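Amphoterin-induced protein 1 (Mus musculus, PDB 2XOT) promotes growth and fasciculation of neurites as a cell-surface adhesion protein, dimerising through its leucine-rich repeats and possibly mediating homophilic and heterophilic contacts between cells. Local coordinates at residues Asn65-Leu70 with Asn89-Asp94; Ser72-Asn77 with Ser96-His101; Leu118-His123 with Tyr142-Gln147. One frame throughout, in Å; residues are numbered along the deposited sequence.

Contact 1 (Asn65-Leu70 with Asn89-Asp94)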
loop_
_atom_site.group_PDB
_atom_site.type_symbol
_atom_site.label_atom_id
_atom_site.label_comp_id
_atom_site.label_asym_id
_atom_site.label_seq_id
_atom_site.Cartn_x
_atom_site.Cartn_y
_atom_site.Cartn_z
ATOM N N ASN B 65 4.681 14.804 5.331
ATOM C CA ASN B 65 4.967 13.801 4.308
ATOM C C ASN B 65 5.062 12.376 4.891
ATOM O O ASN B 65 5.281 11.423 4.132
ATOM C CB ASN B 65 6.245 14.149 3.537
ATOM C CG ASN B 65 6.102 15.401 2.685
ATOM O OD1 ASN B 65 6.882 16.343 2.827
ATOM N ND2 ASN B 65 5.131 15.406 1.772
ATOM N N LEU B 66 4.891 12.228 6.206
ATOM C CA LEU B 66 5.079 10.900 6.864
ATOM C C LEU B 66 3.862 10.017 6.609
ATOM O O LEU B 66 2.759 10.379 6.999
ATOM C CB LEU B 66 5.315 11.010 8.393
ATOM C CG LEU B 66 5.967 9.788 9.078
ATOM C CD1 LEU B 66 7.380 9.587 8.544
ATOM C CD2 LEU B 66 6.043 9.844 10.609
ATOM N N HIS B 67 4.064 8.865 5.964
ATOM C CA HIS B 67 2.991 7.870 5.767
ATOM C C HIS B 67 3.095 6.618 6.637
ATOM O O HIS B 67 2.086 5.980 6.962
ATOM C CB HIS B 67 2.938 7.488 4.303
ATOM C CG HIS B 67 2.523 8.621 3.426
ATOM N ND1 HIS B 67 2.673 8.599 2.057
ATOM C CD2 HIS B 67 1.966 9.823 3.730
ATOM C CE1 HIS B 67 2.226 9.740 1.552
ATOM N NE2 HIS B 67 1.791 10.500 2.546
ATOM N N SER B 68 4.324 6.273 7.022
ATOM C CA SER B 68 4.578 5.148 7.917
ATOM C C SER B 68 5.427 5.515 9.123
ATOM O O SER B 68 6.479 6.121 8.980
ATOM C CB SER B 68 5.288 4.061 7.131
ATOM O OG SER B 68 4.423 3.641 6.065
ATOM N N LEU B 69 4.974 5.084 10.293
ATOM C CA LEU B 69 5.645 5.358 11.549
ATOM C C LEU B 69 5.756 4.020 12.266
ATOM O O LEU B 69 4.749 3.438 12.668
ATOM C CB LEU B 69 4.837 6.362 12.354
ATOM C CG LEU B 69 5.350 6.658 13.761
ATOM C CD1 LEU B 69 6.842 6.977 13.756
ATOM C CD2 LEU B 69 4.545 7.809 14.331
ATOM N N LEU B 70 6.978 3.515 12.354
ATOM C CA LEU B 70 7.241 2.199 12.876
ATOM C C LEU B 70 7.867 2.372 14.251
ATOM O O LEU B 70 9.007 2.827 14.337
ATOM C CB LEU B 70 8.218 1.456 11.957
ATOM C CG LEU B 70 7.676 0.806 10.678
ATOM C CD1 LEU B 70 6.479 1.492 10.102
ATOM C CD2 LEU B 70 8.807 0.647 9.621
ATOM N N ASN B 89 -1.118 12.960 7.937
ATOM C CA ASN B 89 -1.301 12.143 6.735
ATOM C C ASN B 89 -0.775 10.701 6.869
ATOM O O ASN B 89 -0.618 9.980 5.879
ATOM C CB ASN B 89 -0.595 12.840 5.598
ATOM C CG ASN B 89 -1.142 14.214 5.358
ATOM O OD1 ASN B 89 -0.391 15.187 5.248
ATOM N ND2 ASN B 89 -2.458 14.310 5.286
ATOM N N LEU B 90 -0.485 10.318 8.102
ATOM C CA LEU B 90 -0.034 8.981 8.424
ATOM C C LEU B 90 -1.069 7.946 7.964
ATOM O O LEU B 90 -2.263 8.078 8.278
ATOM C CB LEU B 90 0.177 8.875 9.935
ATOM C CG LEU B 90 1.187 7.859 10.437
ATOM C CD1 LEU B 90 2.612 8.203 9.931
ATOM C CD2 LEU B 90 1.118 7.755 11.950
ATOM N N ARG B 91 -0.594 6.931 7.234
ATOM C CA ARG B 91 -1.422 5.795 6.766
ATOM C C ARG B 91 -1.196 4.489 7.533
ATOM O O ARG B 91 -2.099 3.691 7.655
ATOM C CB ARG B 91 -1.120 5.508 5.302
ATOM C CG ARG B 91 -1.470 6.632 4.390
ATOM C CD ARG B 91 -0.883 6.430 3.018
ATOM N NE ARG B 91 -1.096 7.644 2.240
ATOM C CZ ARG B 91 -0.647 7.845 1.010
ATOM N NH1 ARG B 91 0.028 6.895 0.366
ATOM N NH2 ARG B 91 -0.896 9.012 0.417
ATOM N N TYR B 92 0.012 4.266 8.035
ATOM C CA TYR B 92 0.401 2.986 8.635
ATOM C C TYR B 92 1.149 3.288 9.942
ATOM O O TYR B 92 2.132 4.033 9.924
ATOM C CB TYR B 92 1.334 2.219 7.673
ATOM C CG TYR B 92 1.648 0.753 8.032
ATOM C CD1 TYR B 92 0.998 -0.290 7.391
ATOM C CD2 TYR B 92 2.624 0.420 8.976
ATOM C CE1 TYR B 92 1.294 -1.625 7.685
ATOM C CE2 TYR B 92 2.915 -0.920 9.292
ATOM C CZ TYR B 92 2.243 -1.928 8.640
ATOM O OH TYR B 92 2.530 -3.245 8.934
ATOM N N LEU B 93 0.676 2.728 11.053
ATOM C CA LEU B 93 1.264 2.982 12.384
ATOM C C LEU B 93 1.480 1.658 13.103
ATOM O O LEU B 93 0.525 0.957 13.391
ATOM C CB LEU B 93 0.359 3.908 13.226
ATOM C CG LEU B 93 0.754 4.208 14.692
ATOM C CD1 LEU B 93 2.144 4.866 14.814
ATOM C CD2 LEU B 93 -0.305 5.117 15.361
ATOM N N ASP B 94 2.729 1.327 13.410
ATOM C CA ASP B 94 3.060 0.093 14.156
ATOM C C ASP B 94 3.472 0.413 15.611
ATOM O O ASP B 94 4.548 0.988 15.854
ATOM C CB ASP B 94 4.177 -0.643 13.427
ATOM C CG ASP B 94 4.413 -2.039 13.958
ATOM O OD1 ASP B 94 3.799 -2.420 14.982
ATOM O OD2 ASP B 94 5.243 -2.763 13.339
HETATM O O HOH W 1 1.940 12.775 8.194
#
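Ser68-Leu70 and Tyr92-Asp94, in LRR 2 and LRR 3, pair as parallel strands of the main sheet of the leucine-rich repeat domain. The strand axes approach to 4.9 Å and run within 3° of parallel. Just ahead of them, His67 O takes two backbone donors, Arg91 N and Tyr92 N, each at 2.9 Å. Leu69 uses both its polar groups, its N giving to Tyr92 O and its O receiving Asp94 N at 3.0 Å.

The guanidinium of Arg91 lies flat over one face of the His67 imidazole, centres 3.7 Å apart and planes at 16°. The Arg91 chain, extended from CG to NE, runs alongside the histidine and brings NH2 near CE1. On the buried face, Leu90 CD1 touches both Leu66 CG and Leu69 CB, each at 3.8 Å, while Leu93 CD1 lies alongside Leu69. Ser68, Leu70, Tyr92 and Asp94 occupy the other face, where Tyr92 also packs on Leu43 of the second subunit. A water accepts from Asn89 N and donates to Leu66 O. The chemistry divides into a leucine interior, a ladder of amides and a stack in which the guanidinium charge would probably disfavour protonation of His67.

Contact 2 (Ser72-Asn77 with Ser96-His101). With NAG (2-acetamido-2-deoxy-beta-D-glucopyranose), chain D.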
loop_
_atom_site.group_PDB
_atom_site.type_symbol
_atom_site.label_atom_id
_atom_site.label_comp_id
_atom_site.label_asym_id
_atom_site.label_seq_id
_atom_site.Cartn_x
_atom_site.Cartn_y
_atom_site.Cartn_z
ATOM N N SER B 72 7.480 -0.313 16.785
ATOM C CA SER B 72 7.393 -1.611 17.462
ATOM C C SER B 72 8.654 -1.917 18.247
ATOM O O SER B 72 9.700 -1.341 17.985
ATOM C CB SER B 72 7.131 -2.740 16.459
ATOM O OG SER B 72 8.276 -3.009 15.673
ATOM N N HIS B 73 8.540 -2.824 19.209
ATOM C CA HIS B 73 9.678 -3.297 19.996
ATOM C C HIS B 73 10.393 -2.148 20.706
ATOM O O HIS B 73 11.614 -2.004 20.648
ATOM C CB HIS B 73 10.639 -4.131 19.139
ATOM C CG HIS B 73 10.079 -5.452 18.750
ATOM N ND1 HIS B 73 9.964 -6.498 19.640
ATOM C CD2 HIS B 73 9.558 -5.889 17.582
ATOM C CE1 HIS B 73 9.409 -7.530 19.030
ATOM N NE2 HIS B 73 9.159 -7.186 17.779
ATOM N N ASN B 74 9.593 -1.326 21.368
ATOM C CA ASN B 74 10.109 -0.314 22.275
ATOM C C ASN B 74 9.507 -0.629 23.645
ATOM O O ASN B 74 8.998 -1.741 23.834
ATOM C CB ASN B 74 9.724 1.072 21.748
ATOM C CG ASN B 74 10.706 1.583 20.736
ATOM O OD1 ASN B 74 11.765 2.055 21.101
ATOM N ND2 ASN B 74 10.366 1.494 19.457
ATOM N N HIS B 75 9.580 0.312 24.592
ATOM C CA HIS B 75 8.964 0.120 25.904
ATOM C C HIS B 75 7.877 1.146 26.139
ATOM O O HIS B 75 7.715 1.616 27.259
ATOM C CB HIS B 75 9.986 0.259 27.036
ATOM C CG HIS B 75 11.271 -0.449 26.795
ATOM N ND1 HIS B 75 12.485 0.075 27.185
ATOM C CD2 HIS B 75 11.544 -1.641 26.216
ATOM C CE1 HIS B 75 13.450 -0.756 26.842
ATOM N NE2 HIS B 75 12.905 -1.812 26.264
ATOM N N LEU B 76 7.131 1.495 25.093
ATOM C CA LEU B 76 6.171 2.580 25.163
ATOM C C LEU B 76 5.067 2.242 26.157
ATOM O O LEU B 76 4.380 1.253 25.993
ATOM C CB LEU B 76 5.575 2.883 23.771
ATOM C CG LEU B 76 6.450 3.588 22.727
ATOM C CD1 LEU B 76 5.743 3.736 21.376
ATOM C CD2 LEU B 76 6.886 4.966 23.204
ATOM N N ASN B 77 4.930 3.051 27.209
ATOM C CA ASN B 77 3.778 2.941 28.113
ATOM C C ASN B 77 2.913 4.204 28.167
ATOM O O ASN B 77 1.958 4.274 28.930
ATOM C CB ASN B 77 4.239 2.532 29.497
ATOM C CG ASN B 77 5.226 3.487 30.078
ATOM O OD1 ASN B 77 5.157 4.683 29.842
ATOM N ND2 ASN B 77 6.163 2.964 30.832
ATOM N N SER B 96 3.070 -2.217 17.892
ATOM C CA SER B 96 3.102 -3.580 18.384
ATOM C C SER B 96 4.346 -3.802 19.226
ATOM O O SER B 96 5.332 -3.113 19.055
ATOM C CB SER B 96 3.097 -4.584 17.219
ATOM O OG SER B 96 4.272 -4.469 16.414
ATOM N N SER B 97 4.281 -4.782 20.119
ATOM C CA SER B 97 5.416 -5.193 20.968
ATOM C C SER B 97 5.954 -4.016 21.786
ATOM O O SER B 97 7.129 -3.661 21.713
ATOM C CB SER B 97 6.507 -5.877 20.159
ATOM O OG SER B 97 6.018 -7.069 19.559
ATOM N N ASN B 98 5.041 -3.416 22.536
ATOM C CA ASN B 98 5.334 -2.270 23.431
ATOM C C ASN B 98 4.702 -2.548 24.805
ATOM O O ASN B 98 4.298 -3.673 25.074
ATOM C CB ASN B 98 4.808 -0.969 22.811
ATOM C CG ASN B 98 5.829 -0.298 21.913
ATOM O OD1 ASN B 98 5.640 -0.184 20.695
ATOM N ND2 ASN B 98 6.917 0.156 22.510
ATOM N N HIS B 99 4.624 -1.550 25.678
ATOM C CA HIS B 99 4.049 -1.756 27.010
ATOM C C HIS B 99 2.768 -0.952 27.178
ATOM O O HIS B 99 2.511 -0.415 28.260
ATOM C CB HIS B 99 5.055 -1.355 28.102
ATOM C CG HIS B 99 6.317 -2.164 28.104
ATOM N ND1 HIS B 99 7.476 -1.735 28.720
ATOM C CD2 HIS B 99 6.614 -3.360 27.541
ATOM C CE1 HIS B 99 8.425 -2.639 28.553
ATOM N NE2 HIS B 99 7.925 -3.640 27.850
ATOM N N LEU B 100 1.962 -0.848 26.121
ATOM C CA LEU B 100 0.761 -0.005 26.191
ATOM C C LEU B 100 -0.320 -0.722 26.979
ATOM O O LEU B 100 -0.592 -1.901 26.756
ATOM C CB LEU B 100 0.240 0.389 24.809
ATOM C CG LEU B 100 1.138 1.272 23.958
ATOM C CD1 LEU B 100 0.657 1.246 22.509
ATOM C CD2 LEU B 100 1.172 2.693 24.490
ATOM N N HIS B 101 -0.934 0.010 27.902
ATOM C CA HIS B 101 -1.854 -0.574 28.881
ATOM C C HIS B 101 -3.273 -0.072 28.724
ATOM O O HIS B 101 -4.231 -0.790 29.003
ATOM C CB HIS B 101 -1.346 -0.308 30.302
ATOM C CG HIS B 101 -2.205 -0.910 31.363
ATOM N ND1 HIS B 101 -2.499 -2.258 31.403
ATOM C CD2 HIS B 101 -2.829 -0.352 32.426
ATOM C CE1 HIS B 101 -3.272 -2.502 32.446
ATOM N NE2 HIS B 101 -3.484 -1.364 33.085
HETATM C C1 NAG D . 17.925 -0.675 26.557
HETATM C C2 NAG D . 18.908 -0.212 27.613
HETATM C C3 NAG D . 19.426 -1.452 28.337
HETATM C C4 NAG D . 18.279 -2.356 28.792
HETATM C C5 NAG D . 17.179 -2.536 27.747
HETATM C C6 NAG D . 15.929 -3.132 28.381
HETATM C C7 NAG D . 20.225 1.828 27.192
HETATM C C8 NAG D . 21.344 2.452 26.418
HETATM N N2 NAG D . 19.959 0.545 26.946
HETATM O O3 NAG D . 20.179 -1.052 29.459
HETATM O O4 NAG D . 18.772 -3.649 29.048
HETATM O O5 NAG D . 16.826 -1.306 27.172
HETATM O O6 NAG D . 16.015 -4.537 28.371
HETATM O O7 NAG D . 19.614 2.501 28.010
#
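Two histidines one repeat apart, His75 and His99, set their rings nearly parallel, planes at 12°, yet displaced so far that little of one ring lies over the other, with centroids 5.5 Å apart. They belong to consecutive leucine-rich repeats, LRR 2 and LRR 3, on the turns that follow the parallel strands. His75 CA lies over one face of the His99 ring, 4.0 Å from its centroid, with His75 CB close to ND1 and CE1. His99 continues the row by meeting His123 of the following repeat.

His73 is engaged differently. Its ring presents a face to Ser97, whose CB sits over its centre at 3.6 Å, only 13° off the normal. Ser97 OG, also over this face, hydrogen-bonds to Asn121 OD1, and His73 also stacks on His48, so the same ring links to repeats before and after its own. Backbone bonds hold the turns in step: His73 N gives to Ser96 O at 3.2 Å, and His99 N to Leu76 O at 2.8 Å. The Asn98 side chain lies beside Leu76, its amide lodged within the turn at Asn74-Leu76. At the outer end, the His75 ring offers its edge to the sugar, with CE1 3.4 Å from O5 of the N-acetylglucosamine.

Contact 3 (Leu118-His123 with Tyr142-Gln147)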
loop_
_atom_site.group_PDB
_atom_site.type_symbol
_atom_site.label_atom_id
_atom_site.label_comp_id
_atom_site.label_asym_id
_atom_site.label_seq_id
_atom_site.Cartn_x
_atom_site.Cartn_y
_atom_site.Cartn_z
ATOM N N LEU B 118 -1.395 -1.215 14.174
ATOM C CA LEU B 118 -0.871 -2.426 14.806
ATOM C C LEU B 118 -0.660 -2.170 16.282
ATOM O O LEU B 118 0.079 -1.258 16.647
ATOM C CB LEU B 118 0.463 -2.797 14.161
ATOM C CG LEU B 118 0.514 -3.559 12.842
ATOM C CD1 LEU B 118 -0.421 -3.038 11.811
ATOM C CD2 LEU B 118 1.961 -3.616 12.299
ATOM N N LEU B 119 -1.336 -2.941 17.132
ATOM C CA LEU B 119 -1.266 -2.782 18.590
ATOM C C LEU B 119 -1.110 -4.138 19.253
ATOM O O LEU B 119 -1.390 -4.306 20.436
ATOM C CB LEU B 119 -2.538 -2.085 19.128
ATOM C CG LEU B 119 -2.676 -0.582 18.862
ATOM C CD1 LEU B 119 -4.108 -0.138 19.024
ATOM C CD2 LEU B 119 -1.774 0.227 19.787
ATOM N N TYR B 120 -0.701 -5.124 18.472
ATOM C CA TYR B 120 -0.605 -6.487 19.003
ATOM C C TYR B 120 0.608 -6.606 19.934
ATOM O O TYR B 120 1.554 -5.827 19.855
ATOM C CB TYR B 120 -0.573 -7.535 17.869
ATOM C CG TYR B 120 0.637 -7.494 16.966
ATOM C CD1 TYR B 120 1.777 -8.245 17.260
ATOM C CD2 TYR B 120 0.632 -6.743 15.786
ATOM C CE1 TYR B 120 2.872 -8.220 16.435
ATOM C CE2 TYR B 120 1.719 -6.712 14.956
ATOM C CZ TYR B 120 2.854 -7.460 15.285
ATOM O OH TYR B 120 3.966 -7.438 14.487
ATOM N N ASN B 121 0.550 -7.568 20.825
ATOM C CA ASN B 121 1.603 -7.808 21.789
ATOM C C ASN B 121 1.915 -6.588 22.649
ATOM O O ASN B 121 3.054 -6.112 22.685
ATOM C CB ASN B 121 2.865 -8.336 21.115
ATOM C CG ASN B 121 3.857 -8.900 22.126
ATOM O OD1 ASN B 121 5.062 -8.939 21.884
ATOM N ND2 ASN B 121 3.351 -9.315 23.272
ATOM N N ASN B 122 0.879 -6.099 23.329
ATOM C CA ASN B 122 0.984 -5.031 24.330
ATOM C C ASN B 122 0.355 -5.496 25.669
ATOM O O ASN B 122 0.213 -6.686 25.896
ATOM C CB ASN B 122 0.313 -3.775 23.792
ATOM C CG ASN B 122 1.258 -2.911 23.004
ATOM O OD1 ASN B 122 2.104 -2.233 23.589
ATOM N ND2 ASN B 122 1.118 -2.905 21.662
ATOM N N HIS B 123 -0.001 -4.582 26.566
ATOM C CA HIS B 123 -0.663 -4.961 27.808
ATOM C C HIS B 123 -2.076 -4.402 27.871
ATOM O O HIS B 123 -2.528 -3.961 28.921
ATOM C CB HIS B 123 0.156 -4.443 29.002
ATOM C CG HIS B 123 1.564 -4.957 29.038
ATOM N ND1 HIS B 123 2.644 -4.152 29.330
ATOM C CD2 HIS B 123 2.069 -6.194 28.812
ATOM C CE1 HIS B 123 3.754 -4.873 29.292
ATOM N NE2 HIS B 123 3.436 -6.112 28.959
ATOM N N TYR B 142 -5.072 -4.498 14.467
ATOM C CA TYR B 142 -4.480 -5.720 15.026
ATOM C C TYR B 142 -4.266 -5.536 16.532
ATOM O O TYR B 142 -3.489 -4.697 16.946
ATOM C CB TYR B 142 -3.146 -6.019 14.365
ATOM C CG TYR B 142 -3.191 -6.482 12.903
ATOM C CD1 TYR B 142 -3.040 -7.826 12.577
ATOM C CD2 TYR B 142 -3.325 -5.581 11.862
ATOM C CE1 TYR B 142 -3.044 -8.254 11.258
ATOM C CE2 TYR B 142 -3.326 -6.004 10.519
ATOM C CZ TYR B 142 -3.214 -7.339 10.238
ATOM O OH TYR B 142 -3.200 -7.787 8.937
ATOM N N LEU B 143 -4.964 -6.345 17.318
ATOM C CA LEU B 143 -5.005 -6.260 18.769
ATOM C C LEU B 143 -4.716 -7.609 19.417
ATOM O O LEU B 143 -5.002 -7.817 20.605
ATOM C CB LEU B 143 -6.387 -5.746 19.198
ATOM C CG LEU B 143 -6.557 -4.219 19.164
ATOM C CD1 LEU B 143 -8.049 -3.820 19.108
ATOM C CD2 LEU B 143 -5.850 -3.584 20.397
ATOM N N SER B 144 -4.130 -8.524 18.658
ATOM C CA SER B 144 -3.816 -9.858 19.184
ATOM C C SER B 144 -2.729 -9.771 20.248
ATOM O O SER B 144 -2.022 -8.780 20.332
ATOM C CB SER B 144 -3.368 -10.788 18.063
ATOM O OG SER B 144 -2.121 -10.356 17.562
ATOM N N GLN B 145 -2.610 -10.821 21.051
ATOM C CA GLN B 145 -1.671 -10.896 22.179
ATOM C C GLN B 145 -1.778 -9.689 23.086
ATOM O O GLN B 145 -0.778 -9.025 23.367
ATOM C CB GLN B 145 -0.219 -11.084 21.723
ATOM C CG GLN B 145 -0.022 -11.574 20.278
ATOM C CD GLN B 145 0.014 -13.043 20.169
ATOM O OE1 GLN B 145 0.325 -13.718 21.137
ATOM N NE2 GLN B 145 -0.296 -13.570 18.978
ATOM N N ASN B 146 -2.996 -9.398 23.533
ATOM C CA ASN B 146 -3.226 -8.486 24.654
ATOM C C ASN B 146 -3.978 -9.241 25.771
ATOM O O ASN B 146 -3.985 -10.456 25.766
ATOM C CB ASN B 146 -3.965 -7.244 24.166
ATOM C CG ASN B 146 -3.063 -6.308 23.396
ATOM O OD1 ASN B 146 -3.074 -6.270 22.154
ATOM N ND2 ASN B 146 -2.278 -5.538 24.127
ATOM N N GLN B 147 -4.573 -8.553 26.744
ATOM C CA GLN B 147 -5.319 -9.230 27.810
ATOM C C GLN B 147 -6.787 -8.792 27.793
ATOM O O GLN B 147 -7.398 -8.594 28.846
ATOM C CB GLN B 147 -4.699 -8.915 29.176
ATOM C CG GLN B 147 -3.240 -9.332 29.321
ATOM C CD GLN B 147 -3.084 -10.830 29.537
ATOM O OE1 GLN B 147 -2.703 -11.562 28.620
ATOM N NE2 GLN B 147 -3.396 -11.301 30.747
#
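Tyr120 and Tyr142 lie side by side and point the same way. With CG between the backbone N and the carbonyl carbon (chi1 65°), the Tyr120 ring is brought to Tyr142, its CD2 4.1 Å from Tyr142 CB. The phenol of Tyr142 also runs beside Leu118, whose CD1 comes 3.9 Å from its CD2, so the root of Tyr142 faces one neighbour and its ring the other. Tyr120 CB is 3.2 Å from Ser144 OG, a buried hydroxyl that has no polar partner in the model. Both tyrosines belong to the dimer surface, where Tyr120 packs on Ser24 of the second subunit and Tyr142 OH hydrogen-bonds to Asn21 of that subunit.

Leu119 and Leu143 turn to the interior, again side by side, and touch through Leu119 CB and Leu143 CD2. This alternation follows the consensus of leucine-rich repeats, here LRR 4 against LRR 5: a strand followed by a turn whose buried asparagine bonds to the backbone. Leu118 and Tyr142 form a parallel bridge, with Leu119 N giving to Tyr142 O at 2.8 Å. Past the strands, Asn121 N gives to Ser144 O at 2.9 Å, followed by a weak bond from Asn122 N to Gln145 O.

Asn122 and Asn146 are the buried asparagines of the two turns. The amide of Asn122 reaches back within its own turn, ND2 donating to Leu119 O at 3.1 Å and nearly straight (166°), although the donor stands above the carbonyl plane. That ND2 also serves Leu95 O, while OD1 accepts from Leu100 N, tying the turn to LRR 3. Asn146 follows in the next repeat with its amide against Asn122, while Gln145 sets its CB against Asn121 N and CA, turns its far end away and packs on Cys18 of the second subunit.

All three contacts join successive leucine-rich repeats in one stack, each between segments whose equivalent positions are 24 residues apart. Contacts 1 and 2 both join LRR 2 to LRR 3, their segments alternating along the chain, and lie about 17 Å apart between centres: contact 1 on the strands, contact 2 on the turns that follow. Contact 3 comes later, between LRR 4 and LRR 5, its centre about 9 Å from that of contact 2 and about 19 Å from that of contact 1. Strands 68-70, 92-94, 116-118 and 140-142 are consecutive in one sheet, where Leu118 N probably bonds to Leu93 O. Residues of all three contacts touch the second subunit, consistent with dimerisation through the repeats.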